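Local atomic coordinates of SusD superfamily protein (PDB entry 3MCX), a protein that is not functionally characterised but, as a SusD-family protein of the outer membrane, probably helps capture glycans at the cell surface. Residues Leu368-Gly371 with Thr372-Glu375; Glu217-Lys220 with Ala221-Ala225; Ile102-Glu106 with Ser107-Gln111; Glu117-Arg120 with Ile121-Ala125. All coordinates share one frame; numbering follows the deposited sequence.

Contact 1 of 4, residues Leu368-Gly371 with Thr372-Glu375; sequences LKKG and TDIE. With ZN (zinc ion), chain C.
K370 sends its CG into the narrow place between its own backbone N and carbonyl carbon (chi1 78°), runs almost straight through CD and CE, and turns at its last torsion (chi4 73°), which carries NZ across the turn to T372 and D373. There NZ donates to T372 OG1 at 2.8 Å and forms a salt bridge with D373 OD2 at 2.7 Å. The carboxylate oxygen is met on its anti side, 23° out of the carboxylate plane. A lysine suits this place because its long arm spans the turn and its ammonium group can serve several acceptors at once; Q219 OE1 is a further one, and the ring of Y222 adds a cation-pi contact. I374 CD1 lies 3.8 Å from G371 C and 3.9 Å from L368 CA, a light apolar contact that F401 extends by touching both L368 and I374. G371 has positive phi, a backbone shape that a residue without CB adopts easily, and its N makes a weak bond to L368 O. Beyond the turn the extended chain of E375 brings OE2 to a zinc ion at 1.9 Å. The arrangement is that of a tight turn between two consecutive helices, with glycine ending helix 356-370 and D373 at the N-cap position of helix 374-385, its carboxylate spent on K370 and not capping the helix.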
ATOM      1  N   LEU A 368      11.813  17.852  -4.697  1.00  6.90           N
ATOM      2  CA  LEU A 368      11.174  18.887  -5.484  1.00  7.57           C
ATOM      3  C   LEU A 368      10.274  19.758  -4.603  1.00  7.19           C
ATOM      4  O   LEU A 368      10.337  20.959  -4.682  1.00  8.66           O
ATOM      5  CB  LEU A 368      10.377  18.299  -6.637  1.00  8.04           C
ATOM      6  CG  LEU A 368       9.791  19.329  -7.605  1.00 10.99           C
ATOM      7  CD1 LEU A 368      10.872  20.132  -8.294  1.00 11.32           C
ATOM      8  CD2 LEU A 368       8.941  18.627  -8.629  1.00 13.53           C
ATOM      9  N   LYS A 369       9.489  19.125  -3.736  1.00  8.42           N
ATOM     10  CA  LYS A 369       8.564  19.854  -2.861  1.00  8.50           C
ATOM     11  C   LYS A 369       9.285  20.737  -1.847  1.00  8.59           C
ATOM     12  O   LYS A 369       8.844  21.866  -1.570  1.00  9.36           O
ATOM     13  CB  LYS A 369       7.607  18.896  -2.161  1.00  8.77           C
ATOM     14  CG  LYS A 369       6.536  18.270  -3.066  1.00  8.86           C
ATOM     15  CD  LYS A 369       5.572  19.285  -3.684  1.00 10.78           C
ATOM     16  CE  LYS A 369       4.743  20.045  -2.669  1.00 13.00           C
ATOM     17  NZ  LYS A 369       3.926  21.134  -3.318  1.00 13.19           N
ATOM     18  N   LYS A 370      10.422  20.277  -1.323  1.00  8.09           N
ATOM     19  CA  LYS A 370      11.130  21.069  -0.291  1.00  7.86           C
ATOM     20  C   LYS A 370      11.992  22.178  -0.889  1.00  8.14           C
ATOM     21  O   LYS A 370      12.365  23.132  -0.209  1.00  8.77           O
ATOM     22  CB  LYS A 370      11.950  20.166   0.634  1.00  7.34           C
ATOM     23  CG  LYS A 370      13.282  19.664   0.060  1.00  7.70           C
ATOM     24  CD  LYS A 370      13.799  18.440   0.836  1.00  6.55           C
ATOM     25  CE  LYS A 370      15.242  18.078   0.469  1.00  8.40           C
ATOM     26  NZ  LYS A 370      16.276  18.996   1.004  1.00  5.75           N
ATOM     27  N   GLY A 371      12.314  22.061  -2.180  1.00  8.61           N
ATOM     28  CA  GLY A 371      12.991  23.133  -2.906  1.00  8.45           C
ATOM     29  C   GLY A 371      14.498  23.220  -2.749  1.00  8.08           C
ATOM     30  O   GLY A 371      15.108  24.202  -3.165  1.00  8.92           O
ATOM     31  N   THR A 372      15.087  22.204  -2.126  1.00  7.96           N
ATOM     32  CA  THR A 372      16.529  22.065  -2.013  1.00  8.07           C
ATOM     33  C   THR A 372      16.906  20.628  -2.320  1.00  7.57           C
ATOM     34  O   THR A 372      16.063  19.761  -2.326  1.00  7.19           O
ATOM     35  CB  THR A 372      17.070  22.458  -0.623  1.00  8.32           C
ATOM     36  OG1 THR A 372      16.446  21.690   0.399  1.00  9.27           O
ATOM     37  CG2 THR A 372      16.854  23.972  -0.357  1.00  7.84           C
ATOM     38  N   ASP A 373      18.196  20.396  -2.551  1.00  7.65           N
ATOM     39  CA  ASP A 373      18.706  19.120  -3.099  1.00  7.84           C
ATOM     40  C   ASP A 373      18.027  18.770  -4.424  1.00  7.59           C
ATOM     41  O   ASP A 373      17.812  17.597  -4.744  1.00  7.86           O
ATOM     42  CB  ASP A 373      18.611  17.980  -2.083  1.00  7.70           C
ATOM     43  CG  ASP A 373      19.410  18.262  -0.822  1.00  8.52           C
ATOM     44  OD1 ASP A 373      20.652  18.463  -0.911  1.00 10.56           O
ATOM     45  OD2 ASP A 373      18.793  18.277   0.260  1.00 11.44           O
ATOM     46  N   ILE A 374      17.714  19.797  -5.211  1.00  8.37           N
ATOM     47  CA  ILE A 374      16.940  19.607  -6.430  1.00  8.67           C
ATOM     48  C   ILE A 374      17.659  18.731  -7.454  1.00  8.55           C
ATOM     49  O   ILE A 374      17.073  17.782  -7.947  1.00  7.51           O
ATOM     50  CB  ILE A 374      16.577  20.951  -7.075  1.00  9.15           C
ATOM     51  CG1 ILE A 374      15.667  21.738  -6.128  1.00 10.29           C
ATOM     52  CG2 ILE A 374      15.872  20.739  -8.444  1.00  9.50           C
ATOM     53  CD1 ILE A 374      14.384  21.062  -5.827  1.00 13.07           C
ATOM     54  N   GLU A 375      18.925  19.007  -7.736  1.00  8.37           N
ATOM     55  CA  GLU A 375      19.671  18.216  -8.710  1.00  8.46           C
ATOM     56  C   GLU A 375      19.766  16.748  -8.290  1.00  7.59           C
ATOM     57  O   GLU A 375      19.566  15.846  -9.095  1.00  7.89           O
ATOM     58  CB  GLU A 375      21.074  18.784  -8.924  1.00  9.04           C
ATOM     59  CG  GLU A 375      21.715  18.165 -10.108  1.00 12.00           C
ATOM     60  CD  GLU A 375      23.073  18.675 -10.424  1.00 15.42           C
ATOM     61  OE1 GLU A 375      23.658  19.477  -9.655  1.00 18.00           O
ATOM     62  OE2 GLU A 375      23.553  18.249 -11.490  1.00 16.39           O
TER
HETATM   63 ZN    ZN C   2      25.377  18.640 -11.962  0.60 24.22          ZN

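Contact 2 of 4, residues Glu217-Lys220 with Ala221-Ala225; sequences EYQK and AYDAA
Q219 and D223 stand one turn apart on helix 218-231, and the glutamine side chain leans along the helix to meet the aspartate. From CB, CG sets off anti to the backbone N (chi1 -174°) and passes 3.8 Å from D223 OD2; the chain then bends at chi2, bringing CD to 4.1 Å from D223 OD1. At the tip NE2 donates to D223 OD1 at 2.9 Å, with a bent N-H...O angle of 135°, and makes a weak bond to D223 OD2. D223 OD1 lies close to the amide plane of Q219, yet NE2 meets it from above the carboxylate plane; the two planes are 47° apart. NE2 also comes obliquely near the Y222 ring, whose OH is bonded to E376. The other tip atom, OE1, accepts from K370 NZ of the neighbouring helix 356-370. Beneath the side chains the helix keeps its regular bonds, among them D223 N to Q219 O at 2.9 Å and A221 N to E217 O at 2.9 Å. A221 and A224, with only a methyl group each, let the buried face lie close to helix 201-214, where they touch Y212 and Q205. Because one end of the glutamine accepts from an ammonium and the other donates to a carboxylate, the amide has its rotation fixed, and the opposite charges probably polarise it further.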
ATOM      1  N   GLU A 217       5.963  16.284   5.328  1.00  7.95           N
ATOM      2  CA  GLU A 217       7.247  16.473   6.044  1.00  8.08           C
ATOM      3  C   GLU A 217       8.377  16.118   5.077  1.00  7.94           C
ATOM      4  O   GLU A 217       9.026  15.045   5.170  1.00  8.04           O
ATOM      5  CB  GLU A 217       7.329  15.611   7.302  1.00  8.79           C
ATOM      6  CG  GLU A 217       6.414  16.113   8.419  1.00 10.36           C
ATOM      7  CD  GLU A 217       6.946  17.304   9.165  1.00 13.54           C
ATOM      8  OE1 GLU A 217       8.117  17.746   8.952  1.00 13.05           O
ATOM      9  OE2 GLU A 217       6.168  17.815  10.000  1.00 16.75           O
ATOM     10  N   TYR A 218       8.591  17.018   4.124  1.00  8.52           N
ATOM     11  CA  TYR A 218       9.434  16.680   2.967  1.00  7.68           C
ATOM     12  C   TYR A 218      10.890  16.449   3.325  1.00  7.01           C
ATOM     13  O   TYR A 218      11.486  15.495   2.816  1.00  6.62           O
ATOM     14  CB  TYR A 218       9.292  17.717   1.843  1.00  7.25           C
ATOM     15  CG  TYR A 218       7.852  17.907   1.411  1.00 10.08           C
ATOM     16  CD1 TYR A 218       7.138  16.859   0.866  1.00 10.80           C
ATOM     17  CD2 TYR A 218       7.228  19.137   1.557  1.00 12.41           C
ATOM     18  CE1 TYR A 218       5.781  17.040   0.481  1.00 12.75           C
ATOM     19  CE2 TYR A 218       5.910  19.326   1.189  1.00 15.20           C
ATOM     20  CZ  TYR A 218       5.211  18.299   0.668  1.00 13.78           C
ATOM     21  OH  TYR A 218       3.881  18.487   0.297  1.00 21.77           O
ATOM     22  N   GLN A 219      11.491  17.302   4.163  1.00  6.62           N
ATOM     23  CA  GLN A 219      12.882  17.063   4.565  1.00  6.44           C
ATOM     24  C   GLN A 219      13.020  15.700   5.292  1.00  6.70           C
ATOM     25  O   GLN A 219      13.974  14.964   5.032  1.00  7.33           O
ATOM     26  CB  GLN A 219      13.402  18.180   5.448  1.00  6.99           C
ATOM     27  CG  GLN A 219      14.874  18.049   5.771  1.00  5.32           C
ATOM     28  CD  GLN A 219      15.761  18.109   4.538  1.00  6.00           C
ATOM     29  OE1 GLN A 219      15.664  19.037   3.733  1.00  7.75           O
ATOM     30  NE2 GLN A 219      16.640  17.119   4.390  1.00  8.20           N
ATOM     31  N   LYS A 220      12.124  15.388   6.235  1.00  7.58           N
ATOM     32  CA  LYS A 220      12.200  14.096   6.941  0.50  7.72           C
ATOM     33  C   LYS A 220      12.017  12.925   5.985  1.00  7.78           C
ATOM     34  O   LYS A 220      12.673  11.886   6.122  1.00  7.22           O
ATOM     35  CB  LYS A 220      11.174  14.016   8.073  0.50  7.68           C
ATOM     36  CG  LYS A 220      11.412  15.050   9.157  0.50  9.40           C
ATOM     37  CD  LYS A 220      10.250  15.144  10.093  0.50 11.02           C
ATOM     38  CE  LYS A 220      10.605  15.994  11.267  0.50 12.76           C
ATOM     39  NZ  LYS A 220      11.779  15.426  12.002  0.50 14.94           N
ATOM     40  N   ALA A 221      11.091  13.065   5.028  1.00  7.39           N
ATOM     41  CA  ALA A 221      10.898  12.036   4.014  1.00  6.58           C
ATOM     42  C   ALA A 221      12.177  11.848   3.209  1.00  6.70           C
ATOM     43  O   ALA A 221      12.579  10.697   2.905  1.00  7.53           O
ATOM     44  CB  ALA A 221       9.710  12.382   3.090  1.00  7.20           C
ATOM     45  N   TYR A 222      12.776  12.960   2.820  1.00  6.82           N
ATOM     46  CA  TYR A 222      14.011  12.929   2.035  1.00  6.94           C
ATOM     47  C   TYR A 222      15.149  12.266   2.797  1.00  7.39           C
ATOM     48  O   TYR A 222      15.913  11.472   2.228  1.00  7.04           O
ATOM     49  CB  TYR A 222      14.429  14.351   1.598  1.00  6.76           C
ATOM     50  CG  TYR A 222      15.436  14.388   0.468  1.00  7.09           C
ATOM     51  CD1 TYR A 222      15.014  14.235  -0.855  1.00  6.54           C
ATOM     52  CD2 TYR A 222      16.781  14.564   0.706  1.00  7.47           C
ATOM     53  CE1 TYR A 222      15.910  14.254  -1.900  1.00  7.55           C
ATOM     54  CE2 TYR A 222      17.696  14.607  -0.348  1.00  6.54           C
ATOM     55  CZ  TYR A 222      17.234  14.422  -1.647  1.00  6.76           C
ATOM     56  OH  TYR A 222      18.121  14.454  -2.707  1.00  8.82           O
ATOM     57  N   ASP A 223      15.297  12.628   4.066  1.00  7.23           N
ATOM     58  CA  ASP A 223      16.347  12.025   4.885  1.00  7.32           C
ATOM     59  C   ASP A 223      16.170  10.503   5.007  1.00  7.55           C
ATOM     60  O   ASP A 223      17.145   9.755   4.836  1.00  7.88           O
ATOM     61  CB  ASP A 223      16.441  12.717   6.252  1.00  7.51           C
ATOM     62  CG  ASP A 223      16.966  14.152   6.147  1.00 10.46           C
ATOM     63  OD1 ASP A 223      17.596  14.501   5.148  1.00 14.85           O
ATOM     64  OD2 ASP A 223      16.675  14.927   7.059  1.00 17.69           O
ATOM     65  N   ALA A 224      14.948  10.045   5.259  1.00  7.55           N
ATOM     66  CA  ALA A 224      14.702   8.609   5.381  1.00  6.78           C
ATOM     67  C   ALA A 224      14.953   7.897   4.069  1.00  7.26           C
ATOM     68  O   ALA A 224      15.597   6.835   4.041  1.00  7.46           O
ATOM     69  CB  ALA A 224      13.287   8.325   5.883  1.00  7.29           C
ATOM     70  N   ALA A 225      14.416   8.441   2.966  1.00  7.12           N
ATOM     71  CA  ALA A 225      14.557   7.791   1.659  1.00  6.63           C
ATOM     72  C   ALA A 225      16.023   7.751   1.260  1.00  7.04           C
ATOM     73  O   ALA A 225      16.511   6.730   0.811  1.00  7.11           O
ATOM     74  CB  ALA A 225      13.710   8.510   0.588  1.00  7.17           C
TER

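Contact 3 of 4, residues Ile102-Glu106 with Ser107-Gln111; sequences IQKIE and SGSIQ
At the end of helix 81-106 S107 N still reaches back four residues to Q103 O at 2.9 Å, whereas G108, with phi 77°, turns the chain aside and bonds its N to I105 O at 3.3 Å. Glycine fits here because positive phi costs it little. The side chains then tie the departing loop to the last turn. K104 leaves with CG anti to the backbone N (chi1 -172°), bends at chi2 and runs straight from there, which brings its tip beside S109. K104 NZ donates to S109 OG at 2.7 Å and makes a weak bond to the backbone O of the same serine. S109 OG passes the chain on to S107 OG at 2.8 Å, and S107 OG in turn donates to K104 O at 2.9 Å from above the carbonyl plane, 36° out of it. The two serines, short and able to donate and accept, thus close a ring of bonds that begins and ends on K104, in the modelled conformer of S109, one of two. I110 folds back onto the last turn: its CD1 packs 3.6 Å from I105 CG1, and its CG1 lies against the aliphatic K104 CG. A water bridges I105 and I110, bonded to I105 O at 2.9 Å and accepting from I110 N at 3.0 Å. I105 also packs on I121 and K122 of helix 115-140, while E106 forms a salt bridge with K122. Such a glycine exit, followed by a hydrophobic residue folded back onto the final turn, is a familiar way of ending a helix before a short connection to its neighbour.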
ATOM      1  N   ILE A 102       4.822  -6.876  22.796  1.00  3.15           N
ATOM      2  CA  ILE A 102       5.690  -5.851  23.364  1.00  3.38           C
ATOM      3  C   ILE A 102       5.610  -5.830  24.880  1.00  3.43           C
ATOM      4  O   ILE A 102       6.624  -5.825  25.580  1.00  2.84           O
ATOM      5  CB  ILE A 102       5.393  -4.456  22.781  1.00  3.55           C
ATOM      6  CG1 ILE A 102       5.732  -4.413  21.269  1.00  4.73           C
ATOM      7  CG2 ILE A 102       6.163  -3.380  23.577  1.00  4.78           C
ATOM      8  CD1 ILE A 102       5.092  -3.291  20.462  1.00  5.73           C
ATOM      9  N   GLN A 103       4.395  -5.898  25.420  1.00  3.27           N
ATOM     10  CA  GLN A 103       4.235  -5.920  26.860  1.00  3.57           C
ATOM     11  C   GLN A 103       4.852  -7.165  27.531  1.00  3.01           C
ATOM     12  O   GLN A 103       5.451  -7.084  28.579  1.00  3.71           O
ATOM     13  CB  GLN A 103       2.769  -5.768  27.276  1.00  4.01           C
ATOM     14  CG  GLN A 103       2.537  -5.799  28.810  1.00  3.83           C
ATOM     15  CD  GLN A 103       3.270  -4.714  29.635  1.00  4.98           C
ATOM     16  OE1 GLN A 103       3.580  -3.628  29.075  1.00  5.44           O
ATOM     17  NE2 GLN A 103       3.515  -4.989  30.915  1.00  6.97           N
ATOM     18  N   LYS A 104       4.677  -8.334  26.893  1.00  3.74           N
ATOM     19  CA  LYS A 104       5.282  -9.551  27.407  1.00  4.14           C
ATOM     20  C   LYS A 104       6.813  -9.417  27.481  1.00  2.68           C
ATOM     21  O   LYS A 104       7.428  -9.796  28.459  1.00  3.43           O
ATOM     22  CB  LYS A 104       4.865 -10.756  26.534  1.00  5.17           C
ATOM     23  CG  LYS A 104       5.250 -12.108  27.052  1.00 10.11           C
ATOM     24  CD  LYS A 104       4.571 -12.419  28.397  1.00 13.45           C
ATOM     25  CE  LYS A 104       4.985 -13.802  28.939  1.00 17.68           C
ATOM     26  NZ  LYS A 104       4.609 -13.998  30.363  1.00 19.37           N
ATOM     27  N   ILE A 105       7.398  -8.882  26.413  1.00  2.00           N
ATOM     28  CA  ILE A 105       8.870  -8.641  26.412  1.00  2.00           C
ATOM     29  C   ILE A 105       9.284  -7.659  27.535  1.00  2.00           C
ATOM     30  O   ILE A 105      10.194  -7.901  28.271  1.00  2.76           O
ATOM     31  CB  ILE A 105       9.361  -8.172  25.011  1.00  2.16           C
ATOM     32  CG1 ILE A 105       9.191  -9.287  23.949  1.00  3.97           C
ATOM     33  CG2 ILE A 105      10.834  -7.683  25.096  1.00  2.67           C
ATOM     34  CD1 ILE A 105       9.370  -8.805  22.533  1.00  4.30           C
ATOM     35  N   GLU A 106       8.565  -6.543  27.595  1.00  2.00           N
ATOM     36  CA  GLU A 106       8.925  -5.503  28.569  1.00  2.00           C
ATOM     37  C   GLU A 106       8.665  -5.862  30.004  1.00  2.36           C
ATOM     38  O   GLU A 106       9.315  -5.349  30.899  1.00  2.00           O
ATOM     39  CB  GLU A 106       8.216  -4.201  28.217  1.00  2.00           C
ATOM     40  CG  GLU A 106       8.677  -3.621  26.924  1.00  2.60           C
ATOM     41  CD  GLU A 106       8.113  -2.245  26.594  1.00  5.74           C
ATOM     42  OE1 GLU A 106       6.898  -1.983  26.694  1.00  5.67           O
ATOM     43  OE2 GLU A 106       8.922  -1.416  26.117  1.00  7.30           O
ATOM     44  N   SER A 107       7.767  -6.799  30.253  1.00  4.12           N
ATOM     45  CA  SER A 107       7.425  -7.199  31.600  1.00  5.20           C
ATOM     46  C   SER A 107       8.483  -8.136  32.221  1.00  6.74           C
ATOM     47  O   SER A 107       8.418  -8.449  33.399  1.00  7.95           O
ATOM     48  CB  SER A 107       6.060  -7.905  31.603  1.00  7.61           C
ATOM     49  OG  SER A 107       6.215  -9.197  31.037  1.00  9.66           O
ATOM     50  N   GLY A 108       9.445  -8.576  31.405  1.00  8.77           N
ATOM     51  CA  GLY A 108      10.552  -9.397  31.897  1.00 11.86           C
ATOM     52  C   GLY A 108      10.225 -10.853  32.155  1.00 13.93           C
ATOM     53  O   GLY A 108      11.061 -11.590  32.676  1.00 15.64           O
ATOM     54  N   SER A 109       9.030 -11.247  31.698  0.50 15.81           N
ATOM     55  CA  SER A 109       8.438 -12.579  31.924  0.50 16.96           C
ATOM     56  C   SER A 109       8.619 -13.515  30.711  0.50 17.14           C
ATOM     57  O   SER A 109       7.824 -14.441  30.474  0.50 17.30           O
ATOM     58  CB  SER A 109       6.938 -12.412  32.185  0.50 16.92           C
ATOM     59  OG  SER A 109       6.266 -11.949  31.025  0.50 17.93           O
ATOM     60  N   ILE A 110       9.609 -13.209  29.890  1.00 16.64           N
ATOM     61  CA  ILE A 110      10.111 -14.153  28.880  1.00 16.92           C
ATOM     62  C   ILE A 110      11.419 -14.729  29.420  1.00 16.72           C
ATOM     63  O   ILE A 110      12.333 -13.995  29.832  1.00 16.50           O
ATOM     64  CB  ILE A 110      10.365 -13.521  27.515  1.00 16.42           C
ATOM     65  CG1 ILE A 110       9.052 -13.061  26.869  1.00 17.40           C
ATOM     66  CG2 ILE A 110      11.093 -14.512  26.575  1.00 16.76           C
ATOM     67  CD1 ILE A 110       9.219 -12.529  25.555  1.00 17.77           C
ATOM     68  N   GLN A 111      11.487 -16.058  29.473  1.00 16.25           N
ATOM     69  CA  GLN A 111      12.625 -16.752  30.058  1.00 16.24           C
ATOM     70  C   GLN A 111      13.793 -16.805  29.062  1.00 15.89           C
ATOM     71  O   GLN A 111      14.131 -17.865  28.524  1.00 16.48           O
ATOM     72  CB  GLN A 111      12.193 -18.147  30.516  1.00 16.21           C
ATOM     73  CG  GLN A 111      11.219 -18.106  31.708  1.00 17.54           C
TER
HETATM   74  O   HOH W   1      10.727 -10.656  28.918  1.00 10.56           O

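Contact 4 of 4, residues Glu117-Arg120 with Ile121-Ala125; sequences ELNR and IKSEA
A salt-bridge network built on successive turns of helix 115-140 joins R120 to E124 ahead of it and to E117 behind it. R120 NH1 donates to E124 OE2 at 2.8 Å; the acceptor lies near the guanidinium plane, but the donor stands above the carboxylate plane, the two planes being 51° apart. Side-on, R120 grips E117 with two nitrogens, NE to OE2 at 2.8 Å and NH2 to OE1 at 2.8 Å. The bend at chi3 (55°) curls the guanidinium back toward E117, over the aliphatic I121 CG1, which lies 3.7 Å from R120 NH2 on one face. Arginine fits because its flat head offers N-H groups along several edges. The i to i+3 and i to i+4 spacing of the three residues is the usual one for salt bridges along a helix. E124 OE1 is hydrogen-bonded to Y32 OH and accepts from a water at 2.8 Å, which also takes a weak bond from R120 NH1. S123 suits its buried position by returning its hydroxyl to the backbone: OG donates to N119 O at 2.8 Å, from the opposite face of the carbonyl plane to S123 N. I121 also packs against L101 of helix 81-106 and Q25 of helix 21-36.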
ATOM      1  N   GLU A 117      18.099 -10.272  20.725  1.00  7.17           N
ATOM      2  CA  GLU A 117      17.004 -10.902  19.998  1.00  7.34           C
ATOM      3  C   GLU A 117      15.659 -10.427  20.523  1.00  6.16           C
ATOM      4  O   GLU A 117      14.763 -10.177  19.728  1.00  5.93           O
ATOM      5  CB  GLU A 117      17.105 -12.419  20.056  1.00  8.26           C
ATOM      6  CG  GLU A 117      18.127 -12.982  19.058  1.00 10.31           C
ATOM      7  CD  GLU A 117      17.577 -12.896  17.621  1.00 12.03           C
ATOM      8  OE1 GLU A 117      16.795 -13.769  17.208  1.00 15.71           O
ATOM      9  OE2 GLU A 117      17.879 -11.942  16.910  1.00 14.78           O
ATOM     10  N   LEU A 118      15.520 -10.304  21.850  1.00  5.61           N
ATOM     11  CA  LEU A 118      14.270  -9.762  22.426  1.00  6.13           C
ATOM     12  C   LEU A 118      14.001  -8.365  21.886  1.00  5.46           C
ATOM     13  O   LEU A 118      12.883  -8.027  21.537  1.00  5.52           O
ATOM     14  CB  LEU A 118      14.308  -9.722  23.946  1.00  6.48           C
ATOM     15  CG  LEU A 118      14.314 -11.081  24.701  1.00  7.53           C
ATOM     16  CD1 LEU A 118      14.743 -10.943  26.165  1.00  7.36           C
ATOM     17  CD2 LEU A 118      12.935 -11.739  24.550  1.00  9.99           C
ATOM     18  N   ASN A 119      15.053  -7.567  21.777  1.00  5.33           N
ATOM     19  CA  ASN A 119      14.904  -6.224  21.273  0.60  5.53           C
ATOM     20  C   ASN A 119      14.580  -6.172  19.785  1.00  5.61           C
ATOM     21  O   ASN A 119      13.828  -5.320  19.320  1.00  6.04           O
ATOM     22  CB  ASN A 119      16.155  -5.422  21.556  0.60  5.78           C
ATOM     23  CG  ASN A 119      15.889  -3.966  21.543  0.60  6.95           C
ATOM     24  OD1 ASN A 119      14.947  -3.509  22.186  0.60  8.91           O
ATOM     25  ND2 ASN A 119      16.701  -3.215  20.811  0.60 11.66           N
ATOM     26  N   ARG A 120      15.116  -7.126  19.027  1.00  5.05           N
ATOM     27  CA  ARG A 120      14.782  -7.200  17.610  1.00  5.65           C
ATOM     28  C   ARG A 120      13.304  -7.536  17.406  1.00  4.81           C
ATOM     29  O   ARG A 120      12.599  -6.909  16.633  1.00  4.59           O
ATOM     30  CB  ARG A 120      15.654  -8.279  16.925  1.00  6.66           C
ATOM     31  CG  ARG A 120      15.301  -8.440  15.468  1.00  6.28           C
ATOM     32  CD  ARG A 120      15.960  -9.615  14.764  1.00  7.43           C
ATOM     33  NE  ARG A 120      15.702 -10.886  15.434  1.00  6.63           N
ATOM     34  CZ  ARG A 120      14.581 -11.605  15.336  1.00  8.67           C
ATOM     35  NH1 ARG A 120      13.542 -11.183  14.618  1.00  8.72           N
ATOM     36  NH2 ARG A 120      14.499 -12.761  16.013  1.00  8.92           N
ATOM     37  N   ILE A 121      12.847  -8.558  18.132  1.00  5.14           N
ATOM     38  CA  ILE A 121      11.442  -8.949  18.068  1.00  4.56           C
ATOM     39  C   ILE A 121      10.544  -7.785  18.480  1.00  4.72           C
ATOM     40  O   ILE A 121       9.585  -7.487  17.818  1.00  4.49           O
ATOM     41  CB  ILE A 121      11.176 -10.174  18.930  1.00  3.86           C
ATOM     42  CG1 ILE A 121      11.888 -11.383  18.312  1.00  3.57           C
ATOM     43  CG2 ILE A 121       9.662 -10.430  19.096  1.00  5.85           C
ATOM     44  CD1 ILE A 121      11.984 -12.583  19.233  1.00  4.93           C
ATOM     45  N   LYS A 122      10.922  -7.107  19.565  1.00  4.22           N
ATOM     46  CA  LYS A 122      10.155  -5.922  20.002  1.00  5.32           C
ATOM     47  C   LYS A 122      10.124  -4.837  18.930  1.00  4.76           C
ATOM     48  O   LYS A 122       9.079  -4.227  18.668  1.00  5.54           O
ATOM     49  CB  LYS A 122      10.787  -5.374  21.263  1.00  6.00           C
ATOM     50  CG  LYS A 122      10.150  -4.109  21.839  1.00  7.61           C
ATOM     51  CD  LYS A 122      10.960  -3.613  23.028  1.00  9.82           C
ATOM     52  CE  LYS A 122      10.526  -2.253  23.450  1.00 10.30           C
ATOM     53  NZ  LYS A 122      11.456  -1.739  24.498  1.00  9.70           N
ATOM     54  N   SER A 123      11.271  -4.602  18.310  1.00  4.95           N
ATOM     55  CA  SER A 123      11.369  -3.569  17.294  1.00  5.40           C
ATOM     56  C   SER A 123      10.543  -3.863  16.048  1.00  5.98           C
ATOM     57  O   SER A 123       9.895  -2.983  15.484  1.00  6.64           O
ATOM     58  CB  SER A 123      12.821  -3.359  16.901  1.00  5.76           C
ATOM     59  OG  SER A 123      13.535  -2.836  18.012  1.00  7.18           O
ATOM     60  N   GLU A 124      10.582  -5.112  15.586  1.00  5.59           N
ATOM     61  CA  GLU A 124       9.718  -5.513  14.496  1.00  6.46           C
ATOM     62  C   GLU A 124       8.226  -5.364  14.832  1.00  5.74           C
ATOM     63  O   GLU A 124       7.441  -4.885  14.016  1.00  6.59           O
ATOM     64  CB  GLU A 124      10.053  -6.946  14.073  1.00  6.31           C
ATOM     65  CG  GLU A 124      11.448  -7.059  13.445  1.00  5.55           C
ATOM     66  CD  GLU A 124      11.798  -8.453  12.975  1.00  7.49           C
ATOM     67  OE1 GLU A 124      10.896  -9.139  12.448  1.00  7.27           O
ATOM     68  OE2 GLU A 124      12.976  -8.842  13.119  1.00  6.71           O
ATOM     69  N   ALA A 125       7.853  -5.761  16.048  1.00  5.00           N
ATOM     70  CA  ALA A 125       6.479  -5.545  16.512  1.00  4.75           C
ATOM     71  C   ALA A 125       6.107  -4.045  16.500  1.00  4.98           C
ATOM     72  O   ALA A 125       4.997  -3.684  16.147  1.00  5.33           O
ATOM     73  CB  ALA A 125       6.296  -6.141  17.921  1.00  4.64           C
TER
HETATM   74  O   HOH W   2      11.289 -11.876  12.547  1.00  9.37           O

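Along the chain the order is contact 3, contact 4, contact 2, contact 1, and they fall into two pairs. Contacts 3 and 4 have centres about 11 Å apart and sit on the consecutive helices 81-106 and 115-140, joined by the short loop that starts at contact 3. Contacts 1 and 2, also about 11 Å apart by their centres, bring the junction of helices 356-370 and 374-385 against helix 218-231, segments far apart in sequence. The pairs are well separated: contacts 2 and 4 have centres about 25 Å apart, contacts 1 and 3 about 45 Å. The two pairs thus join helix to helix at separate places of this SusD-family protein, which is mainly helical in its regular structure.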